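Tryptophanyl-tRNA synthetase (Cryptosporidium parvum Iowa II, PDB 3HV0) probably attaches L-tryptophan to tRNA(Trp) in an ATP-dependent reaction that releases AMP and diphosphate, as a class I aminoacyl-tRNA synthetase. Local coordinates at residues A[113-118]-A[195-200]; A[204-209]-A[242-247]; A[85-90]-A[139-144]. All coordinates share one frame; numbering follows the deposited sequence.

Interaction 1: residues A[113-118]-A[195-200]. With TRP (tryptophan), chain C.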
loop_
_atom_site.group_PDB
_atom_site.type_symbol
_atom_site.label_atom_id
_atom_site.label_comp_id
_atom_site.label_asym_id
_atom_site.label_seq_id
_atom_site.Cartn_x
_atom_site.Cartn_y
_atom_site.Cartn_z
ATOM N N GLN A 113 -11.653 -6.145 -9.514
ATOM C CA GLN A 113 -10.651 -6.223 -8.449
ATOM C C GLN A 113 -10.920 -7.367 -7.458
ATOM O O GLN A 113 -11.975 -7.415 -6.808
ATOM C CB GLN A 113 -10.609 -4.898 -7.676
ATOM C CG GLN A 113 -9.663 -4.899 -6.475
ATOM C CD GLN A 113 -9.711 -3.596 -5.662
ATOM O OE1 GLN A 113 -10.778 -3.164 -5.243
ATOM N NE2 GLN A 113 -8.556 -2.976 -5.447
ATOM N N LEU A 114 -9.994 -8.306 -7.359
ATOM C CA LEU A 114 -10.125 -9.326 -6.348
ATOM C C LEU A 114 -9.320 -8.886 -5.124
ATOM O O LEU A 114 -8.112 -8.772 -5.182
ATOM C CB LEU A 114 -9.701 -10.671 -6.907
ATOM C CG LEU A 114 -10.851 -11.169 -7.797
ATOM C CD1 LEU A 114 -10.407 -11.539 -9.210
ATOM C CD2 LEU A 114 -11.585 -12.288 -7.085
ATOM N N THR A 115 -10.010 -8.612 -4.027
ATOM C CA THR A 115 -9.392 -7.970 -2.884
ATOM C C THR A 115 -8.773 -8.957 -1.905
ATOM O O THR A 115 -9.174 -9.013 -0.738
ATOM C CB THR A 115 -10.392 -7.030 -2.137
ATOM O OG1 THR A 115 -11.418 -7.779 -1.467
ATOM C CG2 THR A 115 -11.032 -6.106 -3.105
ATOM N N ASP A 116 -7.755 -9.699 -2.337
ATOM C CA ASP A 116 -7.104 -10.656 -1.404
ATOM C C ASP A 116 -6.442 -9.978 -0.189
ATOM O O ASP A 116 -6.337 -10.591 0.853
ATOM C CB ASP A 116 -6.115 -11.593 -2.101
ATOM C CG ASP A 116 -5.314 -10.901 -3.167
ATOM O OD1 ASP A 116 -4.583 -9.951 -2.889
ATOM O OD2 ASP A 116 -5.400 -11.276 -4.325
ATOM N N ASP A 117 -5.998 -8.732 -0.342
ATOM C CA ASP A 117 -5.517 -7.914 0.763
ATOM C C ASP A 117 -6.584 -7.608 1.821
ATOM O O ASP A 117 -6.324 -7.766 3.011
ATOM C CB ASP A 117 -4.887 -6.611 0.242
ATOM C CG ASP A 117 -5.776 -5.865 -0.758
ATOM O OD1 ASP A 117 -6.907 -6.315 -1.000
ATOM O OD2 ASP A 117 -5.334 -4.829 -1.298
ATOM N N GLU A 118 -7.777 -7.202 1.389
ATOM C CA GLU A 118 -8.862 -6.796 2.301
ATOM C C GLU A 118 -9.250 -7.888 3.295
ATOM O O GLU A 118 -9.403 -7.637 4.475
ATOM C CB GLU A 118 -10.105 -6.371 1.477
ATOM C CG GLU A 118 -11.395 -6.123 2.284
ATOM C CD GLU A 118 -12.646 -5.892 1.401
ATOM O OE1 GLU A 118 -12.599 -6.177 0.160
ATOM O OE2 GLU A 118 -13.689 -5.436 1.961
ATOM N N PHE A 195 -7.818 0.818 8.273
ATOM C CA PHE A 195 -7.762 2.221 7.862
ATOM C C PHE A 195 -7.141 2.417 6.480
ATOM O O PHE A 195 -7.568 3.314 5.747
ATOM C CB PHE A 195 -7.001 3.047 8.892
ATOM C CG PHE A 195 -7.731 3.203 10.178
ATOM C CD1 PHE A 195 -8.555 4.288 10.380
ATOM C CD2 PHE A 195 -7.618 2.251 11.182
ATOM C CE1 PHE A 195 -9.246 4.431 11.562
ATOM C CE2 PHE A 195 -8.305 2.386 12.360
ATOM C CZ PHE A 195 -9.117 3.480 12.557
ATOM N N ALA A 196 -6.155 1.583 6.124
ATOM C CA ALA A 196 -5.397 1.750 4.862
ATOM C C ALA A 196 -6.074 1.186 3.603
ATOM O O ALA A 196 -5.628 1.505 2.501
ATOM C CB ALA A 196 -3.999 1.154 4.985
ATOM N N PHE A 197 -7.098 0.344 3.758
ATOM C CA PHE A 197 -7.677 -0.376 2.621
ATOM C C PHE A 197 -8.679 0.409 1.747
ATOM O O PHE A 197 -8.730 0.211 0.540
ATOM C CB PHE A 197 -8.324 -1.727 3.023
ATOM C CG PHE A 197 -9.065 -2.371 1.869
ATOM C CD1 PHE A 197 -8.354 -2.895 0.797
ATOM C CD2 PHE A 197 -10.459 -2.319 1.791
ATOM C CE1 PHE A 197 -9.021 -3.403 -0.312
ATOM C CE2 PHE A 197 -11.131 -2.827 0.682
ATOM C CZ PHE A 197 -10.414 -3.367 -0.367
ATOM N N PRO A 198 -9.500 1.278 2.344
ATOM C CA PRO A 198 -10.460 1.987 1.513
ATOM C C PRO A 198 -9.870 2.650 0.261
ATOM O O PRO A 198 -10.478 2.579 -0.838
ATOM C CB PRO A 198 -11.018 3.015 2.467
ATOM C CG PRO A 198 -10.983 2.359 3.775
ATOM C CD PRO A 198 -9.756 1.510 3.780
ATOM N N ALA A 199 -8.687 3.245 0.390
ATOM C CA ALA A 199 -8.034 3.855 -0.782
ATOM C C ALA A 199 -7.735 2.811 -1.862
ATOM O O ALA A 199 -7.841 3.089 -3.053
ATOM C CB ALA A 199 -6.776 4.565 -0.399
ATOM N N VAL A 200 -7.375 1.601 -1.438
ATOM C CA VAL A 200 -7.120 0.501 -2.385
ATOM C C VAL A 200 -8.353 0.160 -3.201
ATOM O O VAL A 200 -8.253 -0.083 -4.401
ATOM C CB VAL A 200 -6.594 -0.757 -1.678
ATOM C CG1 VAL A 200 -6.274 -1.862 -2.677
ATOM C CG2 VAL A 200 -5.361 -0.420 -0.881
HETATM N N TRP C . -14.700 -5.316 -0.890
HETATM C CA TRP C . -15.754 -5.839 -1.809
HETATM C C TRP C . -16.449 -7.034 -1.173
HETATM O O TRP C . -15.895 -7.663 -0.254
HETATM C CB TRP C . -15.189 -6.214 -3.194
HETATM C CG TRP C . -15.062 -5.042 -4.139
HETATM C CD1 TRP C . -13.906 -4.394 -4.503
HETATM C CD2 TRP C . -16.121 -4.387 -4.855
HETATM N NE1 TRP C . -14.185 -3.391 -5.391
HETATM C CE2 TRP C . -15.535 -3.354 -5.614
HETATM C CE3 TRP C . -17.498 -4.573 -4.928
HETATM C CZ2 TRP C . -16.283 -2.512 -6.434
HETATM C CZ3 TRP C . -18.238 -3.732 -5.740
HETATM C CH2 TRP C . -17.627 -2.704 -6.476
HETATM O OXT TRP C . -17.581 -7.360 -1.578
#
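Gln-113, the last residue but one of strand 110-114, reaches across to Val-200 on helix 192-202. Its chain is fully extended, with CG anti to the backbone N (chi1 176°), and NE2 donates to Val-200 O at 3.1 Å. The acceptor lies close to the amide plane, but the N-H arrives from above the carbonyl plane of Val-200. NE2 is also bonded to Asn-157, while OE1 takes the hydroxyl of Tyr-78 and lies 3.4 Å from NE1 of the bound tryptophan.

Thr-115 faces two aromatic groups through its methyl: CG2 sits at the edge of the Phe-197 ring, near its plane and 3.9 Å from CZ, and also touches CD1 of the ligand. Its hydroxyl OG1 donates to Glu-118 OE1 at 2.6 Å, on the anti side of the carboxylate.

Asp-117 turns its carboxylate nearly perpendicular to the Phe-197 ring. OD2 lies 3.4 Å from Val-200 CG1 and is bonded to Tyr-165 of the second subunit; OD1 is held by Asn-157.

Glu-118 lies over the ring face, CB 3.6 Å from the centroid in a CH-pi contact, its carboxylate tilted only 20° from the ring.

Glu-118 OE1 thus accepts from both Thr-115 OG1 and the ligand amino nitrogen N (2.5 Å). Packing on Phe-197 and the bond from Thr-115 probably position the carboxylate, which would favour the charged form of the ligand's amino group.

Interaction 2: residues A[204-209]-A[242-247]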
loop_
_atom_site.group_PDB
_atom_site.type_symbol
_atom_site.label_atom_id
_atom_site.label_comp_id
_atom_site.label_asym_id
_atom_site.label_seq_id
_atom_site.Cartn_x
_atom_site.Cartn_y
_atom_site.Cartn_z
ATOM N N PRO A 204 -9.355 2.067 -8.262
ATOM C CA PRO A 204 -9.736 1.676 -9.616
ATOM C C PRO A 204 -10.912 2.464 -10.190
ATOM O O PRO A 204 -11.154 2.388 -11.411
ATOM C CB PRO A 204 -10.092 0.189 -9.480
ATOM C CG PRO A 204 -9.427 -0.265 -8.206
ATOM C CD PRO A 204 -9.443 0.935 -7.316
ATOM N N ALA A 205 -11.633 3.226 -9.365
ATOM C CA ALA A 205 -12.685 4.110 -9.922
ATOM C C ALA A 205 -12.105 5.348 -10.658
ATOM O O ALA A 205 -12.854 6.201 -11.118
ATOM C CB ALA A 205 -13.662 4.518 -8.865
ATOM N N PHE A 206 -10.778 5.459 -10.752
ATOM C CA PHE A 206 -10.153 6.527 -11.550
ATOM C C PHE A 206 -9.351 5.917 -12.673
ATOM O O PHE A 206 -8.564 5.006 -12.428
ATOM C CB PHE A 206 -9.185 7.377 -10.737
ATOM C CG PHE A 206 -9.804 8.092 -9.581
ATOM C CD1 PHE A 206 -10.859 8.949 -9.778
ATOM C CD2 PHE A 206 -9.284 7.958 -8.310
ATOM C CE1 PHE A 206 -11.428 9.618 -8.719
ATOM C CE2 PHE A 206 -9.835 8.637 -7.255
ATOM C CZ PHE A 206 -10.922 9.458 -7.453
ATOM N N SER A 207 -9.501 6.475 -13.869
ATOM C CA SER A 207 -8.896 5.938 -15.077
ATOM C C SER A 207 -7.384 6.028 -15.071
ATOM O O SER A 207 -6.724 5.250 -15.741
ATOM C CB SER A 207 -9.430 6.678 -16.316
ATOM O OG SER A 207 -9.025 8.030 -16.324
ATOM N N SER A 208 -6.843 7.007 -14.345
ATOM C CA SER A 208 -5.409 7.075 -14.161
ATOM C C SER A 208 -4.861 5.710 -13.682
ATOM O O SER A 208 -3.773 5.311 -14.090
ATOM C CB SER A 208 -5.005 8.198 -13.185
ATOM O OG SER A 208 -5.494 7.962 -11.865
ATOM N N SER A 209 -5.622 4.985 -12.868
ATOM C CA SER A 209 -5.120 3.725 -12.270
ATOM C C SER A 209 -4.945 2.568 -13.250
ATOM O O SER A 209 -4.541 1.469 -12.847
ATOM C CB SER A 209 -6.017 3.291 -11.137
ATOM O OG SER A 209 -5.851 4.181 -10.059
ATOM N N PRO A 242 -12.603 15.710 -6.993
ATOM C CA PRO A 242 -12.281 17.059 -7.451
ATOM C C PRO A 242 -10.930 17.528 -6.925
ATOM O O PRO A 242 -10.133 18.057 -7.679
ATOM C CB PRO A 242 -13.442 17.923 -6.923
ATOM C CG PRO A 242 -14.253 17.060 -6.041
ATOM C CD PRO A 242 -13.945 15.639 -6.382
ATOM N N ARG A 243 -10.649 17.282 -5.657
ATOM C CA ARG A 243 -9.359 17.685 -5.073
ATOM C C ARG A 243 -8.107 17.052 -5.710
ATOM O O ARG A 243 -6.988 17.466 -5.418
ATOM C CB ARG A 243 -9.367 17.398 -3.577
ATOM C CG ARG A 243 -10.370 18.272 -2.838
ATOM C CD ARG A 243 -10.354 18.043 -1.342
ATOM N NE ARG A 243 -11.193 16.910 -0.962
ATOM C CZ ARG A 243 -11.102 16.248 0.194
ATOM N NH1 ARG A 243 -10.196 16.602 1.117
ATOM N NH2 ARG A 243 -11.918 15.205 0.425
ATOM N N LEU A 244 -8.296 16.033 -6.540
ATOM C CA LEU A 244 -7.217 15.418 -7.308
ATOM C C LEU A 244 -7.314 15.799 -8.789
ATOM O O LEU A 244 -6.491 15.375 -9.596
ATOM C CB LEU A 244 -7.277 13.892 -7.160
ATOM C CG LEU A 244 -7.198 13.349 -5.713
ATOM C CD1 LEU A 244 -7.467 11.882 -5.660
ATOM C CD2 LEU A 244 -5.862 13.632 -5.061
ATOM N N GLY A 245 -8.321 16.590 -9.140
ATOM C CA GLY A 245 -8.585 16.930 -10.535
ATOM C C GLY A 245 -9.043 15.765 -11.369
ATOM O O GLY A 245 -8.770 15.723 -12.566
ATOM N N TYR A 246 -9.738 14.827 -10.720
ATOM C CA TYR A 246 -10.226 13.587 -11.331
ATOM C C TYR A 246 -11.758 13.636 -11.427
ATOM O O TYR A 246 -12.403 14.396 -10.702
ATOM C CB TYR A 246 -9.818 12.368 -10.498
ATOM C CG TYR A 246 -8.346 11.938 -10.532
ATOM C CD1 TYR A 246 -7.414 12.512 -11.394
ATOM C CD2 TYR A 246 -7.900 10.925 -9.687
ATOM C CE1 TYR A 246 -6.080 12.090 -11.407
ATOM C CE2 TYR A 246 -6.593 10.500 -9.694
ATOM C CZ TYR A 246 -5.686 11.082 -10.553
ATOM O OH TYR A 246 -4.390 10.623 -10.516
ATOM N N LEU A 247 -12.328 12.827 -12.326
ATOM C CA LEU A 247 -13.775 12.688 -12.440
ATOM C C LEU A 247 -14.328 11.901 -11.264
ATOM O O LEU A 247 -13.680 10.968 -10.771
ATOM C CB LEU A 247 -14.157 11.963 -13.724
ATOM C CG LEU A 247 -13.836 12.668 -15.028
ATOM C CD1 LEU A 247 -14.366 11.834 -16.182
ATOM C CD2 LEU A 247 -14.437 14.061 -15.042
HETATM O O HOH W 1 -13.997 8.463 -12.207
#
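Tyr-246 drives one edge of its ring into the face of Phe-206, an edge-to-face pair with centroids 4.8 Å apart and planes at 57°. The leading atom is CD2, which stands over the centre of the phenylalanine ring and comes within 3.4 Å of Phe-206 CG. In both residues CG lies beside the backbone N (chi1 -61° for Phe-206, -73° for Tyr-246), which sends each ring off its loop toward the other segment; the side chains cross at about a right angle. Leu-247 O lies at the edge of Phe-206, in the ring plane and 3.3 Å from CE1. Leu-244 CD1 adds an apolar contact 4.3 Å from Phe-206 CE2, and its CB covers a face of the tyrosine ring, offset toward the rim.

At the far end of Tyr-246, OH comes within 3.2 Å of Ser-208 OG. Both hydroxyls are hydrogen-bonded to one carboxylate on helix 157-174, Tyr-246 OH to OD1 and Ser-208 OG to OD2 of Asp-167. A water donates to Ala-205 O and Leu-247 O, bridging the two backbones.

The arrangement joins the loop between helices 192-202 and 211-214 to the connection from helix 231-240 into strand 250-254, on the surface of the Rossmann-like catalytic domain of class I synthetases.

Interaction 3: residues A[85-90]-A[139-144]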
loop_
_atom_site.group_PDB
_atom_site.type_symbol
_atom_site.label_atom_id
_atom_site.label_comp_id
_atom_site.label_asym_id
_atom_site.label_seq_id
_atom_site.Cartn_x
_atom_site.Cartn_y
_atom_site.Cartn_z
ATOM N N SER A 85 -14.061 -16.968 0.469
ATOM C CA SER A 85 -14.450 -18.370 0.274
ATOM C C SER A 85 -13.972 -18.795 -1.096
ATOM O O SER A 85 -13.796 -17.964 -1.985
ATOM C CB SER A 85 -15.974 -18.536 0.367
ATOM O OG SER A 85 -16.632 -17.968 -0.760
ATOM N N GLU A 86 -13.774 -20.095 -1.261
ATOM C CA GLU A 86 -13.233 -20.637 -2.501
ATOM C C GLU A 86 -14.215 -20.510 -3.661
ATOM O O GLU A 86 -13.787 -20.364 -4.812
ATOM C CB GLU A 86 -12.807 -22.090 -2.333
ATOM C CG GLU A 86 -11.748 -22.496 -3.348
ATOM C CD GLU A 86 -11.298 -23.931 -3.206
ATOM O OE1 GLU A 86 -10.491 -24.211 -2.285
ATOM O OE2 GLU A 86 -11.736 -24.765 -4.040
ATOM N N SER A 87 -15.516 -20.548 -3.359
ATOM C CA SER A 87 -16.546 -20.368 -4.378
ATOM C C SER A 87 -17.457 -19.170 -4.094
ATOM O O SER A 87 -17.679 -18.779 -2.957
ATOM C CB SER A 87 -17.378 -21.637 -4.502
ATOM O OG SER A 87 -18.220 -21.545 -5.637
ATOM N N LEU A 88 -17.973 -18.573 -5.153
ATOM C CA LEU A 88 -18.905 -17.456 -5.027
ATOM C C LEU A 88 -20.281 -17.973 -4.619
ATOM O O LEU A 88 -20.701 -19.036 -5.085
ATOM C CB LEU A 88 -19.003 -16.685 -6.346
ATOM C CG LEU A 88 -18.021 -15.498 -6.484
ATOM C CD1 LEU A 88 -16.563 -15.886 -6.184
ATOM C CD2 LEU A 88 -18.143 -14.858 -7.863
ATOM N N HIS A 89 -20.972 -17.230 -3.741
ATOM C CA HIS A 89 -22.396 -17.507 -3.464
ATOM C C HIS A 89 -23.170 -17.115 -4.714
ATOM O O HIS A 89 -22.672 -16.362 -5.560
ATOM C CB HIS A 89 -22.952 -16.707 -2.278
ATOM C CG HIS A 89 -22.155 -16.835 -1.013
ATOM N ND1 HIS A 89 -21.743 -15.742 -0.280
ATOM C CD2 HIS A 89 -21.712 -17.922 -0.340
ATOM C CE1 HIS A 89 -21.074 -16.150 0.788
ATOM N NE2 HIS A 89 -21.039 -17.470 0.775
ATOM N N VAL A 90 -24.392 -17.606 -4.836
ATOM C CA VAL A 90 -25.235 -17.209 -5.951
ATOM C C VAL A 90 -25.625 -15.734 -5.813
ATOM O O VAL A 90 -25.881 -15.054 -6.821
ATOM C CB VAL A 90 -26.477 -18.118 -6.067
ATOM C CG1 VAL A 90 -27.313 -17.758 -7.279
ATOM C CG2 VAL A 90 -26.044 -19.573 -6.174
ATOM N N MET A 139 -11.854 -16.091 -9.680
ATOM C CA MET A 139 -11.744 -15.589 -11.061
ATOM C C MET A 139 -12.413 -16.503 -12.067
ATOM O O MET A 139 -13.046 -16.023 -13.009
ATOM C CB MET A 139 -10.288 -15.440 -11.513
ATOM C CG MET A 139 -9.513 -14.383 -10.786
ATOM S SD MET A 139 -7.976 -13.913 -11.598
ATOM C CE MET A 139 -8.475 -14.084 -13.317
ATOM N N LYS A 140 -12.244 -17.808 -11.878
ATOM C CA LYS A 140 -12.874 -18.801 -12.738
ATOM C C LYS A 140 -14.402 -18.681 -12.706
ATOM O O LYS A 140 -15.070 -18.732 -13.755
ATOM C CB LYS A 140 -12.461 -20.227 -12.331
ATOM C CG LYS A 140 -10.985 -20.534 -12.485
ATOM C CD LYS A 140 -10.621 -21.894 -11.897
ATOM C CE LYS A 140 -9.293 -22.385 -12.476
ATOM N NZ LYS A 140 -8.784 -23.642 -11.852
ATOM N N ASP A 141 -14.956 -18.547 -11.508
ATOM C CA ASP A 141 -16.389 -18.323 -11.372
ATOM C C ASP A 141 -16.765 -17.014 -12.052
ATOM O O ASP A 141 -17.827 -16.898 -12.638
ATOM C CB ASP A 141 -16.798 -18.201 -9.903
ATOM C CG ASP A 141 -16.544 -19.452 -9.095
ATOM O OD1 ASP A 141 -16.386 -19.319 -7.856
ATOM O OD2 ASP A 141 -16.523 -20.555 -9.669
ATOM N N ILE A 142 -15.901 -16.006 -11.921
ATOM C CA ILE A 142 -16.198 -14.697 -12.494
ATOM C C ILE A 142 -16.184 -14.791 -14.018
ATOM O O ILE A 142 -17.133 -14.345 -14.669
ATOM C CB ILE A 142 -15.265 -13.599 -11.963
ATOM C CG1 ILE A 142 -15.632 -13.295 -10.510
ATOM C CG2 ILE A 142 -15.375 -12.319 -12.810
ATOM C CD1 ILE A 142 -14.638 -12.451 -9.765
ATOM N N ILE A 143 -15.150 -15.417 -14.573
ATOM C CA ILE A 143 -15.036 -15.585 -16.036
ATOM C C ILE A 143 -16.168 -16.459 -16.588
ATOM O O ILE A 143 -16.622 -16.271 -17.726
ATOM C CB ILE A 143 -13.667 -16.177 -16.432
ATOM C CG1 ILE A 143 -12.549 -15.181 -16.114
ATOM C CG2 ILE A 143 -13.622 -16.542 -17.914
ATOM C CD1 ILE A 143 -11.200 -15.820 -15.949
ATOM N N ALA A 144 -16.635 -17.396 -15.766
ATOM C CA ALA A 144 -17.751 -18.274 -16.148
ATOM C C ALA A 144 -19.077 -17.540 -16.407
ATOM O O ALA A 144 -20.009 -18.148 -16.889
ATOM C CB ALA A 144 -17.949 -19.382 -15.094
#
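Asp-141, near the end of helix 128-143, meets the loop 85-90 through one carboxylate oxygen. OD1 accepts the backbone N-H of Leu-88 at 3.2 Å in a fairly straight bond (158°), the donor standing 35° out of the carboxylate plane. The same oxygen rests against Ser-87, 3.6 Å from CA and equally far from OG, and it touches Leu-88 CD1 at 3.8 Å. A chi1 near -63° puts CG beside the backbone N, which carries OD1 to the N-H of Leu-88. OD2 forms a salt bridge with Arg-366 of helix 344-367, so the two oxygens tie together a loop and two helices; the arginine would probably help to keep this buried carboxylate ionised.

One residue on, Ile-142 adds the apolar part of the contact. Its CG1 meets Leu-88 CD2 at 4.0 Å, the two side chains crossing at about a right angle, so Leu-88 is packed against the helix while its N-H is held by Asp-141. Within the loop, Ser-85 OG donates to Ser-87 O at 2.6 Å, a local bond that probably steadies the loop just before Leu-88.

Leu-88 directly precedes the His-Val-Gly-His sequence that starts at His-89, a version of the HIGH signature, which in class I synthetases contributes to the ATP site, and probably does so here.

How the interactions relate
The six segments come in the order 85-90, 113-118, 139-144, 195-200, 204-209, 242-247, so interactions 1 and 3 interlace along the chain whereas interaction 2 follows both. Strand 110-114 links them: Gln-113 packs on Pro-204 of interaction 2, and Leu-114 turns to Met-139 and Ile-142 of interaction 3. The centres of interactions 1 and 2 are about 17 Å apart, those of 1 and 3 about 19 Å, and those of 2 and 3, whose nearest atoms are about 13 Å apart, about 29 Å. Interaction 1, at the tryptophan pocket and near the second subunit, thus lies between a loop pair at the surface and the HIGH loop, where the catalytic domain meets helix 344-367 of the C-terminal region.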